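Local coordinates for protein glycoside hydrolase family 31 (Trueperella pyogenes, PDB 5I0F) that degrades cycloalternan, a cyclic glucose oligosaccharide, as a family 31 glycoside hydrolase that works through a covalent intermediate, at residues Leu677-Val682 with Ile723-Arg728; Pro353-Asp358 with Leu455-Asp460; Pro22-Ala27 with Thr127-Ser132; Gly189-Ser194 with Val240-Ser245; Ser272-Leu277 with Thr646-Met651. One frame throughout, in Å; residues are numbered along the deposited sequence.

Interaction 1. Residues Leu677-Val682 with Ile723-Arg728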
# COMPACT_ATOMS: atom_id res chain seq x y z
N LEU A 677 -11.31 -1.49 25.77
CA LEU A 677 -9.91 -1.25 26.12
C LEU A 677 -9.37 -0.00 25.45
O LEU A 677 -9.47 0.15 24.23
CB LEU A 677 -9.05 -2.46 25.75
CG LEU A 677 -9.40 -3.79 26.41
CD1 LEU A 677 -8.42 -4.84 25.93
CD2 LEU A 677 -9.40 -3.70 27.93
N LEU A 678 -8.79 0.88 26.25
CA LEU A 678 -8.09 2.06 25.76
C LEU A 678 -6.58 1.78 25.82
O LEU A 678 -6.05 1.48 26.91
CB LEU A 678 -8.44 3.28 26.63
CG LEU A 678 -7.78 4.62 26.27
CD1 LEU A 678 -7.89 4.90 24.79
CD2 LEU A 678 -8.41 5.77 27.04
N ILE A 679 -5.90 1.88 24.67
CA ILE A 679 -4.49 1.54 24.56
C ILE A 679 -3.64 2.78 24.34
O ILE A 679 -4.02 3.65 23.56
CB ILE A 679 -4.20 0.60 23.35
CG1 ILE A 679 -5.31 -0.45 23.16
CG2 ILE A 679 -2.81 -0.02 23.48
CD1 ILE A 679 -5.56 -1.35 24.35
N ASN A 680 -2.47 2.85 24.96
CA ASN A 680 -1.57 3.97 24.77
C ASN A 680 -0.11 3.52 24.72
O ASN A 680 0.60 3.59 25.75
CB ASN A 680 -1.79 5.06 25.83
CG ASN A 680 -1.04 6.34 25.51
OD1 ASN A 680 -0.49 6.50 24.41
ND2 ASN A 680 -1.00 7.27 26.47
N PRO A 681 0.34 3.06 23.54
CA PRO A 681 1.73 2.59 23.36
C PRO A 681 2.79 3.59 23.82
O PRO A 681 2.61 4.81 23.66
CB PRO A 681 1.82 2.39 21.83
CG PRO A 681 0.42 2.07 21.41
CD PRO A 681 -0.42 2.97 22.26
N VAL A 682 3.88 3.06 24.37
CA VAL A 682 4.99 3.89 24.86
C VAL A 682 5.97 4.02 23.70
O VAL A 682 6.61 3.04 23.32
CB VAL A 682 5.66 3.24 26.09
CG1 VAL A 682 6.84 4.08 26.58
CG2 VAL A 682 4.62 3.07 27.18
N ILE A 723 2.35 -1.93 29.20
CA ILE A 723 1.91 -0.93 28.22
C ILE A 723 0.60 -0.38 28.80
O ILE A 723 -0.25 -1.16 29.20
CB ILE A 723 1.72 -1.49 26.79
CG1 ILE A 723 1.07 -0.43 25.88
CG2 ILE A 723 0.93 -2.80 26.76
CD1 ILE A 723 0.86 -0.86 24.44
N PRO A 724 0.44 0.97 28.86
CA PRO A 724 -0.78 1.50 29.45
C PRO A 724 -2.05 1.07 28.71
O PRO A 724 -2.20 1.30 27.50
CB PRO A 724 -0.57 3.02 29.39
CG PRO A 724 0.91 3.19 29.39
CD PRO A 724 1.42 2.03 28.59
N VAL A 725 -2.93 0.41 29.45
CA VAL A 725 -4.16 -0.14 28.93
C VAL A 725 -5.19 0.03 30.02
O VAL A 725 -4.94 -0.37 31.17
CB VAL A 725 -4.03 -1.65 28.59
CG1 VAL A 725 -5.40 -2.25 28.25
CG2 VAL A 725 -3.07 -1.87 27.41
N TYR A 726 -6.33 0.62 29.66
CA TYR A 726 -7.41 0.89 30.61
C TYR A 726 -8.69 0.24 30.11
O TYR A 726 -9.00 0.34 28.93
CB TYR A 726 -7.59 2.40 30.79
CG TYR A 726 -6.34 3.06 31.34
CD1 TYR A 726 -5.33 3.47 30.49
CD2 TYR A 726 -6.16 3.23 32.72
CE1 TYR A 726 -4.18 4.08 30.98
CE2 TYR A 726 -5.00 3.84 33.23
CZ TYR A 726 -4.02 4.26 32.36
OH TYR A 726 -2.85 4.85 32.80
N ARG A 727 -9.41 -0.45 31.00
CA ARG A 727 -10.65 -1.12 30.66
C ARG A 727 -11.83 -0.35 31.23
O ARG A 727 -11.80 0.03 32.41
CB ARG A 727 -10.68 -2.54 31.22
CG ARG A 727 -11.94 -3.35 30.88
CD ARG A 727 -12.11 -4.56 31.81
NE ARG A 727 -10.96 -5.42 31.69
CZ ARG A 727 -10.25 -5.96 32.69
NH1 ARG A 727 -10.56 -5.81 33.98
NH2 ARG A 727 -9.19 -6.71 32.36
N ARG A 728 -12.88 -0.16 30.44
CA ARG A 728 -14.10 0.50 30.94
C ARG A 728 -14.63 -0.27 32.13
O ARG A 728 -14.66 -1.49 32.13
CB ARG A 728 -15.20 0.55 29.89
CG ARG A 728 -14.89 1.45 28.70
CD ARG A 728 -16.15 1.82 27.93
NE ARG A 728 -16.97 0.65 27.56
CZ ARG A 728 -18.09 0.72 26.84
NH1 ARG A 728 -18.55 1.88 26.40
NH2 ARG A 728 -18.77 -0.39 26.56
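L677 and R727 face each other as a non-hydrogen-bonded antiparallel pair, with side chains running side by side in one direction. CD2 of L677 lies 3.7 Å from CB of R727 and also touches its CG, so the leucine covers the aliphatic root of the arginine. On the same face I679 and V725 repeat this alignment: CD1 of I679 sits 4.0 Å from CG2 of V725 and equally near its CG1. The other branch of I679, CG2, meets CD1 of I723 at 3.9 Å. I723 can reach it because its chain is extended, with CG1 anti to the backbone N (chi1 172°), which also carries CD1 against CA of P681. These contacts flank a ladder of antiparallel backbone hydrogen bonds inside the C-terminal domain sheet; the two strand segments run 158° apart. L678 N gives Y726 O a short, straight bond (2.7 Å, 175°), and Y726 N returns one of 2.9 Å to L678 O. L678 and Y726 point to the opposite face, where both pack on W699. Past the strand end, N680 N still donates to P724 O at 3.0 Å, while its ND2 bonds to T692. The V682 side chain crosses P724 at about a right angle, its CG2 3.6 Å from CD of P724.

Interaction 2. Residues Pro353-Asp358 with Leu455-Asp460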
# COMPACT_ATOMS: atom_id res chain seq x y z
N PRO A 353 -1.36 -25.80 -15.60
CA PRO A 353 -1.31 -25.96 -14.13
C PRO A 353 -0.80 -27.33 -13.68
O PRO A 353 -1.15 -28.33 -14.31
CB PRO A 353 -2.78 -25.81 -13.69
CG PRO A 353 -3.44 -25.05 -14.78
CD PRO A 353 -2.72 -25.43 -16.05
N HIS A 354 0.02 -27.38 -12.63
CA HIS A 354 0.45 -28.63 -12.01
C HIS A 354 -0.50 -29.13 -10.94
O HIS A 354 -1.26 -28.36 -10.37
CB HIS A 354 1.83 -28.46 -11.35
CG HIS A 354 2.95 -28.36 -12.33
ND1 HIS A 354 3.45 -29.46 -13.00
CD2 HIS A 354 3.64 -27.29 -12.78
CE1 HIS A 354 4.42 -29.07 -13.81
NE2 HIS A 354 4.54 -27.75 -13.71
N ARG A 355 -0.45 -30.44 -10.68
CA ARG A 355 -1.06 -31.05 -9.48
C ARG A 355 0.01 -31.59 -8.56
O ARG A 355 1.14 -31.84 -8.98
CB ARG A 355 -1.99 -32.21 -9.89
CG ARG A 355 -3.18 -31.83 -10.77
CD ARG A 355 -4.00 -30.64 -10.26
NE ARG A 355 -4.42 -30.75 -8.86
CZ ARG A 355 -5.30 -29.93 -8.25
NH1 ARG A 355 -5.87 -28.93 -8.91
NH2 ARG A 355 -5.63 -30.14 -6.98
N GLY A 356 -0.37 -31.77 -7.30
CA GLY A 356 0.54 -32.28 -6.26
C GLY A 356 1.36 -33.49 -6.65
O GLY A 356 2.57 -33.49 -6.46
N PRO A 357 0.72 -34.52 -7.21
CA PRO A 357 1.44 -35.72 -7.68
C PRO A 357 2.46 -35.51 -8.81
O PRO A 357 3.23 -36.43 -9.09
CB PRO A 357 0.31 -36.64 -8.17
CG PRO A 357 -0.89 -36.20 -7.42
CD PRO A 357 -0.74 -34.71 -7.27
N ASP A 358 2.49 -34.35 -9.46
CA ASP A 358 3.55 -34.05 -10.44
C ASP A 358 4.95 -33.97 -9.83
O ASP A 358 5.93 -34.03 -10.55
CB ASP A 358 3.32 -32.72 -11.16
CG ASP A 358 2.06 -32.70 -12.00
OD1 ASP A 358 1.45 -33.76 -12.28
OD2 ASP A 358 1.70 -31.58 -12.42
N LEU A 455 -1.42 -25.95 -4.43
CA LEU A 455 -0.85 -25.54 -3.13
C LEU A 455 -1.90 -25.61 -2.03
O LEU A 455 -1.60 -26.02 -0.92
CB LEU A 455 -0.30 -24.10 -3.19
CG LEU A 455 0.84 -23.89 -4.16
CD1 LEU A 455 1.10 -22.40 -4.30
CD2 LEU A 455 2.10 -24.66 -3.71
N VAL A 456 -3.12 -25.20 -2.36
CA VAL A 456 -4.23 -25.20 -1.43
C VAL A 456 -4.89 -26.60 -1.39
O VAL A 456 -5.10 -27.13 -0.31
CB VAL A 456 -5.27 -24.12 -1.77
CG1 VAL A 456 -6.36 -24.09 -0.74
CG2 VAL A 456 -4.62 -22.73 -1.80
N GLU A 457 -5.20 -27.18 -2.54
CA GLU A 457 -5.99 -28.42 -2.58
C GLU A 457 -5.18 -29.66 -2.23
O GLU A 457 -5.72 -30.55 -1.58
CB GLU A 457 -6.69 -28.60 -3.93
CG GLU A 457 -7.76 -27.55 -4.15
CD GLU A 457 -8.64 -27.82 -5.35
OE1 GLU A 457 -8.33 -28.72 -6.18
OE2 GLU A 457 -9.64 -27.10 -5.45
N ASP A 458 -3.92 -29.72 -2.66
CA ASP A 458 -3.06 -30.89 -2.47
C ASP A 458 -2.12 -30.70 -1.26
O ASP A 458 -2.08 -31.56 -0.41
CB ASP A 458 -2.31 -31.26 -3.77
CG ASP A 458 -3.26 -31.50 -4.95
OD1 ASP A 458 -4.43 -31.82 -4.68
OD2 ASP A 458 -2.86 -31.37 -6.15
N LEU A 459 -1.41 -29.59 -1.18
CA LEU A 459 -0.49 -29.34 -0.06
C LEU A 459 -1.16 -28.80 1.22
O LEU A 459 -0.58 -28.91 2.31
CB LEU A 459 0.65 -28.44 -0.49
CG LEU A 459 1.59 -29.03 -1.54
CD1 LEU A 459 2.74 -28.06 -1.82
CD2 LEU A 459 2.13 -30.38 -1.13
N ASP A 460 -2.36 -28.24 1.09
CA ASP A 460 -3.22 -27.83 2.21
C ASP A 460 -2.75 -26.54 2.90
O ASP A 460 -2.97 -26.38 4.09
CB ASP A 460 -3.41 -28.99 3.21
CG ASP A 460 -4.66 -28.83 4.09
OD1 ASP A 460 -5.68 -28.25 3.63
OD2 ASP A 460 -4.61 -29.29 5.25
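D458 is the centre of this contact, its carboxylate taking both the R355 guanidinium and the backbone N of G356. The tight part is where D458 OD2 accepts from G356 N, a short and nearly straight bond (2.8 Å, 164°) that meets the oxygen on its anti side. Here the two segments come closest, with CA of G356 and CA of D458 5.4 Å apart. The glycine has no side chain to hold them off, and CB of D458 packs 3.9 Å from its CA.

Outward from this point the contact is looser and more ionic. The chain of R355, bent at chi2 and chi3, curls so that the guanidinium presents its NE/NH2 edge to the carboxylate. The guanidinium stands 67° from the carboxylate plane of D458, which excludes a flat two-pronged pairing. NH2 reaches D458 OD1 at 3.1 Å from above the carboxylate plane, while NE and NH2 add weak bonds to OD2. The same NH2 bonds E457 OE1 at 3.2 Å, and the other oxygen of E457 pairs with R453. E457 and P357 are solvent-exposed, and P357 merely brings CD 4.1 Å from D458 OD2.

Within the loop 353-358, D358 OD2 takes H354 ND1 at 2.8 Å and R355 N at 3.0 Å from opposite faces of its carboxylate plane, and E401 takes the far nitrogen of H354. Thus a loop of the TIM-barrel domain is tied to the region of helix 453-457 at the surface. The shared guanidinium would be expected to offset the repulsion between E457 and D458 and to favour their ionised forms.

Interaction 3. Residues Pro22-Ala27 with Thr127-Ser132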
# COMPACT_ATOMS: atom_id res chain seq x y z
N PRO A 22 4.07 20.55 -17.43
CA PRO A 22 3.13 19.50 -17.04
C PRO A 22 2.73 18.57 -18.18
O PRO A 22 2.79 18.96 -19.35
CB PRO A 22 1.91 20.29 -16.53
CG PRO A 22 2.03 21.65 -17.12
CD PRO A 22 3.50 21.90 -17.26
N ALA A 23 2.36 17.35 -17.83
CA ALA A 23 2.06 16.31 -18.83
C ALA A 23 0.81 16.66 -19.63
O ALA A 23 0.73 16.25 -20.77
CB ALA A 23 1.88 14.95 -18.17
N ILE A 24 -0.13 17.36 -19.00
CA ILE A 24 -1.29 18.00 -19.66
C ILE A 24 -0.98 19.51 -19.70
O ILE A 24 -1.13 20.20 -18.68
CB ILE A 24 -2.62 17.74 -18.88
CG1 ILE A 24 -2.92 16.23 -18.76
CG2 ILE A 24 -3.79 18.50 -19.50
CD1 ILE A 24 -3.10 15.51 -20.09
N PRO A 25 -0.52 20.02 -20.87
CA PRO A 25 -0.11 21.43 -20.94
C PRO A 25 -1.24 22.42 -20.64
O PRO A 25 -2.38 22.21 -21.07
CB PRO A 25 0.38 21.57 -22.39
CG PRO A 25 0.78 20.19 -22.79
CD PRO A 25 -0.22 19.31 -22.12
N ILE A 26 -0.91 23.48 -19.89
CA ILE A 26 -1.87 24.51 -19.49
C ILE A 26 -1.44 25.83 -20.13
O ILE A 26 -0.31 26.28 -19.94
CB ILE A 26 -2.00 24.61 -17.95
CG1 ILE A 26 -2.58 23.29 -17.41
CG2 ILE A 26 -2.89 25.78 -17.55
CD1 ILE A 26 -2.80 23.26 -15.91
N ALA A 27 -2.35 26.43 -20.91
CA ALA A 27 -2.11 27.73 -21.55
C ALA A 27 -1.73 28.79 -20.52
O ALA A 27 -2.29 28.82 -19.41
CB ALA A 27 -3.34 28.18 -22.32
N THR A 127 -2.13 20.44 -27.45
CA THR A 127 -3.47 21.03 -27.29
C THR A 127 -3.59 21.58 -25.87
O THR A 127 -4.01 20.87 -24.96
CB THR A 127 -4.58 20.01 -27.54
OG1 THR A 127 -4.41 18.89 -26.68
CG2 THR A 127 -4.55 19.52 -28.97
N PRO A 128 -3.20 22.85 -25.69
CA PRO A 128 -3.23 23.45 -24.37
C PRO A 128 -4.63 23.48 -23.75
O PRO A 128 -5.63 23.61 -24.47
CB PRO A 128 -2.71 24.86 -24.60
CG PRO A 128 -1.94 24.79 -25.86
CD PRO A 128 -2.63 23.76 -26.69
N SER A 129 -4.65 23.35 -22.43
CA SER A 129 -5.85 23.36 -21.65
C SER A 129 -5.98 24.67 -20.87
O SER A 129 -5.00 25.38 -20.66
CB SER A 129 -5.84 22.18 -20.65
OG SER A 129 -5.97 20.94 -21.32
N HIS A 130 -7.21 24.97 -20.46
CA HIS A 130 -7.51 26.09 -19.57
C HIS A 130 -8.64 25.70 -18.63
O HIS A 130 -9.41 24.79 -18.92
CB HIS A 130 -7.84 27.37 -20.36
CG HIS A 130 -9.14 27.32 -21.10
ND1 HIS A 130 -9.28 26.72 -22.33
CD2 HIS A 130 -10.37 27.81 -20.79
CE1 HIS A 130 -10.52 26.84 -22.75
NE2 HIS A 130 -11.20 27.49 -21.83
N TRP A 131 -8.71 26.40 -17.51
CA TRP A 131 -9.76 26.15 -16.52
C TRP A 131 -11.01 26.94 -16.88
O TRP A 131 -10.94 28.14 -17.12
CB TRP A 131 -9.29 26.50 -15.10
CG TRP A 131 -8.25 25.58 -14.56
CD1 TRP A 131 -6.90 25.83 -14.47
CD2 TRP A 131 -8.45 24.26 -14.03
NE1 TRP A 131 -6.26 24.76 -13.92
CE2 TRP A 131 -7.17 23.78 -13.64
CE3 TRP A 131 -9.57 23.44 -13.84
CZ2 TRP A 131 -6.99 22.50 -13.07
CZ3 TRP A 131 -9.39 22.18 -13.27
CH2 TRP A 131 -8.11 21.72 -12.89
N SER A 132 -12.15 26.25 -16.95
CA SER A 132 -13.42 26.86 -17.33
C SER A 132 -14.45 26.68 -16.23
O SER A 132 -14.63 25.57 -15.70
CB SER A 132 -13.94 26.22 -18.62
OG SER A 132 -15.20 26.76 -18.98
O HOH W 1 -3.54 20.10 -22.41
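The indole of W131 receives the end of I26: CD1 of I26 approaches the ring obliquely, 4.3 Å from NE1 of W131. The ring also makes a cation-pi contact with K164, and side chains of L152 and L154 touch it as well. I26 reaches W131 because its chain is extended beyond CG1 (chi2 -178°), although its CB is directed away from segment 127-132. Next to the ring, the backbones meet in a single bridge between I26 and S129. S129 N donates to P25 O at 2.9 Å, and A27 N donates to S129 O, also at 2.9 Å. Beside the bridge, CB of A27 packs on CB of P128 at 4.1 Å. A water reinforces the bridge: it donates to P25 O and T127 O and accepts from S129 OG, 2.8 Å away, gripping three atoms of the two segments. S129 OG, anti to its carbonyl carbon (chi1 -69°), also touches CG2 of I24. Segment 127-132 leads from strand 118-126 of the N-terminal sheet to strand 130-132, an outermost strand of the next, six-stranded sheet, and the loop 22-27, between strands 20-21 and 31-37, lies across this transition.

Interaction 4. Residues Gly189-Ser194 with Val240-Ser245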
# COMPACT_ATOMS: atom_id res chain seq x y z
N GLY A 189 -5.15 20.75 7.23
CA GLY A 189 -3.91 21.50 7.05
C GLY A 189 -2.94 20.94 6.02
O GLY A 189 -1.95 21.59 5.69
N LEU A 190 -3.20 19.72 5.53
CA LEU A 190 -2.30 19.02 4.63
C LEU A 190 -2.84 19.03 3.20
O LEU A 190 -4.06 19.15 2.98
CB LEU A 190 -2.11 17.56 5.08
CG LEU A 190 -1.55 17.30 6.49
CD1 LEU A 190 -1.36 15.79 6.71
CD2 LEU A 190 -0.27 18.07 6.73
N ARG A 191 -1.91 18.92 2.26
CA ARG A 191 -2.23 18.61 0.87
C ARG A 191 -1.74 17.19 0.62
O ARG A 191 -0.60 16.84 0.97
CB ARG A 191 -1.54 19.57 -0.10
CG ARG A 191 -1.86 21.04 0.14
CD ARG A 191 -1.13 21.97 -0.82
NE ARG A 191 -1.41 23.36 -0.44
CZ ARG A 191 -0.77 24.08 0.50
NH1 ARG A 191 0.28 23.59 1.16
NH2 ARG A 191 -1.18 25.32 0.77
N LEU A 192 -2.58 16.38 0.02
CA LEU A 192 -2.24 14.97 -0.24
C LEU A 192 -2.92 14.48 -1.51
O LEU A 192 -3.53 15.26 -2.23
CB LEU A 192 -2.64 14.12 0.96
CG LEU A 192 -4.14 14.12 1.25
CD1 LEU A 192 -4.60 12.74 1.60
CD2 LEU A 192 -4.51 15.09 2.35
N ASP A 193 -2.79 13.20 -1.81
CA ASP A 193 -3.49 12.62 -2.94
C ASP A 193 -3.79 11.15 -2.64
O ASP A 193 -3.38 10.65 -1.59
CB ASP A 193 -2.71 12.85 -4.28
CG ASP A 193 -1.44 12.00 -4.43
OD1 ASP A 193 -0.89 11.44 -3.45
OD2 ASP A 193 -0.96 11.88 -5.59
N SER A 194 -4.58 10.53 -3.50
CA SER A 194 -4.94 9.14 -3.39
C SER A 194 -4.61 8.41 -4.69
O SER A 194 -5.42 8.41 -5.64
CB SER A 194 -6.42 8.98 -3.00
OG SER A 194 -6.56 9.33 -1.61
N VAL A 240 -6.66 20.12 2.10
CA VAL A 240 -7.59 19.98 3.20
C VAL A 240 -7.49 21.23 4.07
O VAL A 240 -6.92 21.22 5.17
CB VAL A 240 -7.38 18.70 4.01
CG1 VAL A 240 -8.54 18.49 4.99
CG2 VAL A 240 -7.25 17.50 3.08
N ALA A 241 -8.06 22.31 3.55
CA ALA A 241 -8.05 23.59 4.24
C ALA A 241 -6.63 24.09 4.55
O ALA A 241 -6.39 24.66 5.63
CB ALA A 241 -8.91 23.52 5.52
N ALA A 242 -5.71 23.86 3.62
CA ALA A 242 -4.33 24.34 3.73
C ALA A 242 -4.26 25.71 3.05
O ALA A 242 -3.91 26.69 3.67
CB ALA A 242 -3.35 23.36 3.10
N THR A 243 -4.68 25.78 1.78
CA THR A 243 -4.65 27.05 1.03
C THR A 243 -5.75 28.04 1.41
O THR A 243 -5.49 29.23 1.60
CB THR A 243 -4.74 26.80 -0.48
OG1 THR A 243 -3.76 25.83 -0.85
CG2 THR A 243 -4.50 28.10 -1.28
N VAL A 244 -7.00 27.55 1.47
CA VAL A 244 -8.14 28.34 1.93
C VAL A 244 -8.61 27.65 3.21
O VAL A 244 -9.02 26.49 3.19
CB VAL A 244 -9.25 28.37 0.86
CG1 VAL A 244 -10.44 29.17 1.35
CG2 VAL A 244 -8.72 28.95 -0.46
N SER A 245 -8.57 28.37 4.33
CA SER A 245 -8.63 27.74 5.65
C SER A 245 -9.98 27.13 6.04
O SER A 245 -10.06 26.47 7.08
CB SER A 245 -8.12 28.70 6.73
OG SER A 245 -8.99 29.79 6.86
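Strand 191-194, an outermost strand of a six-stranded antiparallel sheet, is led in by G189 and L190, which exchange two backbone hydrogen bonds with V240 at the end of strand 236-240. G189 N gives to V240 O at 2.8 Å, and V240 N gives to L190 O at 2.9 Å. G189 has positive phi (96°) as the chain enters the strand. The antiparallel pairing continues inward through L192 with Y238 and S194 with T236, while beyond V240 the chain turns through A241-S245 towards strand 247-253. That turn meets R191. CB of A242 stands 3.7 Å above the guanidinium plane, over its centre, and at the edge of the same group NH2 donates to T243 OG1 almost in plane (3.1 Å, 160°). R191 gets there with an extended chain from CG to NE, and A242 also puts CB 3.4 Å from G189 O. D239 links the polar ends: its OD2 pairs with NE of R191 and bonds T243 OG1, and its OD1 takes A242 N. On the inner side CD2 of L192 packs 3.7 Å from CG2 of V240, with F178 of strand 174-179 touching both residues.

Interaction 5. Residues Ser272-Leu277 with Thr646-Met651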
# COMPACT_ATOMS: atom_id res chain seq x y z
N SER A 272 -23.80 10.21 13.22
CA SER A 272 -22.67 9.90 14.11
C SER A 272 -21.46 9.52 13.26
O SER A 272 -21.61 9.18 12.07
CB SER A 272 -23.05 8.74 15.03
OG SER A 272 -23.13 7.55 14.27
N PRO A 273 -20.24 9.54 13.83
CA PRO A 273 -19.09 9.04 13.06
C PRO A 273 -19.28 7.61 12.51
O PRO A 273 -18.94 7.32 11.35
CB PRO A 273 -17.94 9.10 14.06
CG PRO A 273 -18.32 10.23 14.98
CD PRO A 273 -19.82 10.10 15.13
N THR A 274 -19.92 6.76 13.31
CA THR A 274 -20.22 5.38 12.91
C THR A 274 -21.20 5.32 11.73
O THR A 274 -20.99 4.52 10.80
CB THR A 274 -20.72 4.58 14.14
OG1 THR A 274 -19.64 4.50 15.08
CG2 THR A 274 -21.13 3.18 13.74
N ASP A 275 -22.23 6.17 11.74
CA ASP A 275 -23.18 6.29 10.62
C ASP A 275 -22.43 6.57 9.30
O ASP A 275 -22.72 5.99 8.26
CB ASP A 275 -24.21 7.42 10.84
CG ASP A 275 -25.21 7.14 11.97
OD1 ASP A 275 -25.48 5.97 12.28
OD2 ASP A 275 -25.74 8.12 12.54
N VAL A 276 -21.47 7.48 9.37
CA VAL A 276 -20.71 7.90 8.18
C VAL A 276 -19.86 6.76 7.63
O VAL A 276 -19.92 6.45 6.41
CB VAL A 276 -19.84 9.13 8.47
CG1 VAL A 276 -18.91 9.45 7.29
CG2 VAL A 276 -20.72 10.32 8.80
N LEU A 277 -19.09 6.13 8.51
CA LEU A 277 -18.27 5.00 8.07
C LEU A 277 -19.14 3.89 7.52
O LEU A 277 -18.82 3.34 6.45
CB LEU A 277 -17.33 4.51 9.17
CG LEU A 277 -16.42 3.31 8.84
CD1 LEU A 277 -15.49 3.59 7.66
CD2 LEU A 277 -15.60 2.96 10.08
N THR A 646 -21.62 -3.61 13.68
CA THR A 646 -21.75 -2.17 13.91
C THR A 646 -21.11 -1.30 12.83
O THR A 646 -21.50 -0.15 12.67
CB THR A 646 -21.12 -1.76 15.25
OG1 THR A 646 -19.69 -1.95 15.18
CG2 THR A 646 -21.72 -2.56 16.41
N GLY A 647 -20.10 -1.82 12.14
CA GLY A 647 -19.33 -1.05 11.17
C GLY A 647 -18.16 -0.28 11.77
O GLY A 647 -17.40 0.35 11.04
N LYS A 648 -17.99 -0.33 13.09
CA LYS A 648 -16.85 0.29 13.74
C LYS A 648 -15.50 -0.45 13.49
O LYS A 648 -15.47 -1.66 13.23
CB LYS A 648 -17.09 0.39 15.23
CG LYS A 648 -18.23 1.33 15.60
CD LYS A 648 -18.23 1.54 17.10
CE LYS A 648 -19.46 2.27 17.56
NZ LYS A 648 -19.42 2.34 19.03
N PRO A 649 -14.39 0.28 13.55
CA PRO A 649 -13.08 -0.36 13.54
C PRO A 649 -12.81 -1.18 14.80
O PRO A 649 -13.46 -0.96 15.82
CB PRO A 649 -12.10 0.82 13.50
CG PRO A 649 -12.91 2.03 13.17
CD PRO A 649 -14.30 1.75 13.60
N LEU A 650 -11.86 -2.09 14.74
CA LEU A 650 -11.36 -2.79 15.93
C LEU A 650 -10.27 -1.93 16.53
O LEU A 650 -10.32 -1.60 17.70
CB LEU A 650 -10.85 -4.19 15.59
CG LEU A 650 -10.31 -5.04 16.73
CD1 LEU A 650 -11.42 -5.38 17.71
CD2 LEU A 650 -9.69 -6.31 16.17
N MET A 651 -9.28 -1.55 15.72
CA MET A 651 -8.28 -0.56 16.11
C MET A 651 -8.85 0.81 15.80
O MET A 651 -8.89 1.22 14.64
CB MET A 651 -6.96 -0.81 15.37
CG MET A 651 -5.83 0.12 15.76
SD MET A 651 -4.27 -0.49 15.09
CE MET A 651 -3.11 0.67 15.82
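T274 and K648 cross obliquely where the first turn of helix 273-284 meets the link that leaves helix 617-646 for strand 651-652 of the C-terminal domain. The extended lysine chain passes across T274, and OG1 of T274 lies 3.3 Å from CE of K648 and 3.5 Å from its CG. The threonine oxygen therefore touches methylenes, while NZ runs on to a salt bridge with D657. The other branch, CG2 of T274, sits 3.5 Å from T646 O. One helical turn on, L277 has CG anti to the backbone N (chi1 179°), which brings CD2 to 3.3 Å from G647 O and to 3.9 Å from CD of P649. Y656 touches both L277 and P649. Between the two segments themselves the contact is by van der Waals packing; N278, further along the helix, adds a polar tie by bonding T274 O and T646 O through ND2. S272 and D275 form a capping box at the start of helix 273-284, each backbone N donating to the other's side chain. G647 turns the chain out of helix 617-646 with positive phi (87°). Across it an ST turn closes, K648 N giving a 3.1 Å bond to OG1 of T646.

Interaction 1 is the buried contact, a regular ladder of backbone bonds with apolar side chains on it, whereas interactions 2 and 4 lie at the surface and rely on arginine: R355 with two carboxylates, R191 with a hydroxyl and a methyl. Interactions 3 and 5 are partly buried joints between different parts of the fold, one bridged by backbone and water, the other packed by van der Waals contact between its two segments. Interactions 3 and 4 reach the two outermost strands of one six-stranded sheet, their centres about 23 Å apart. Interactions 1 and 5 approach to about 7 Å between nearest atoms without touching. Interaction 2 is nested in the chain loop closed by interaction 5.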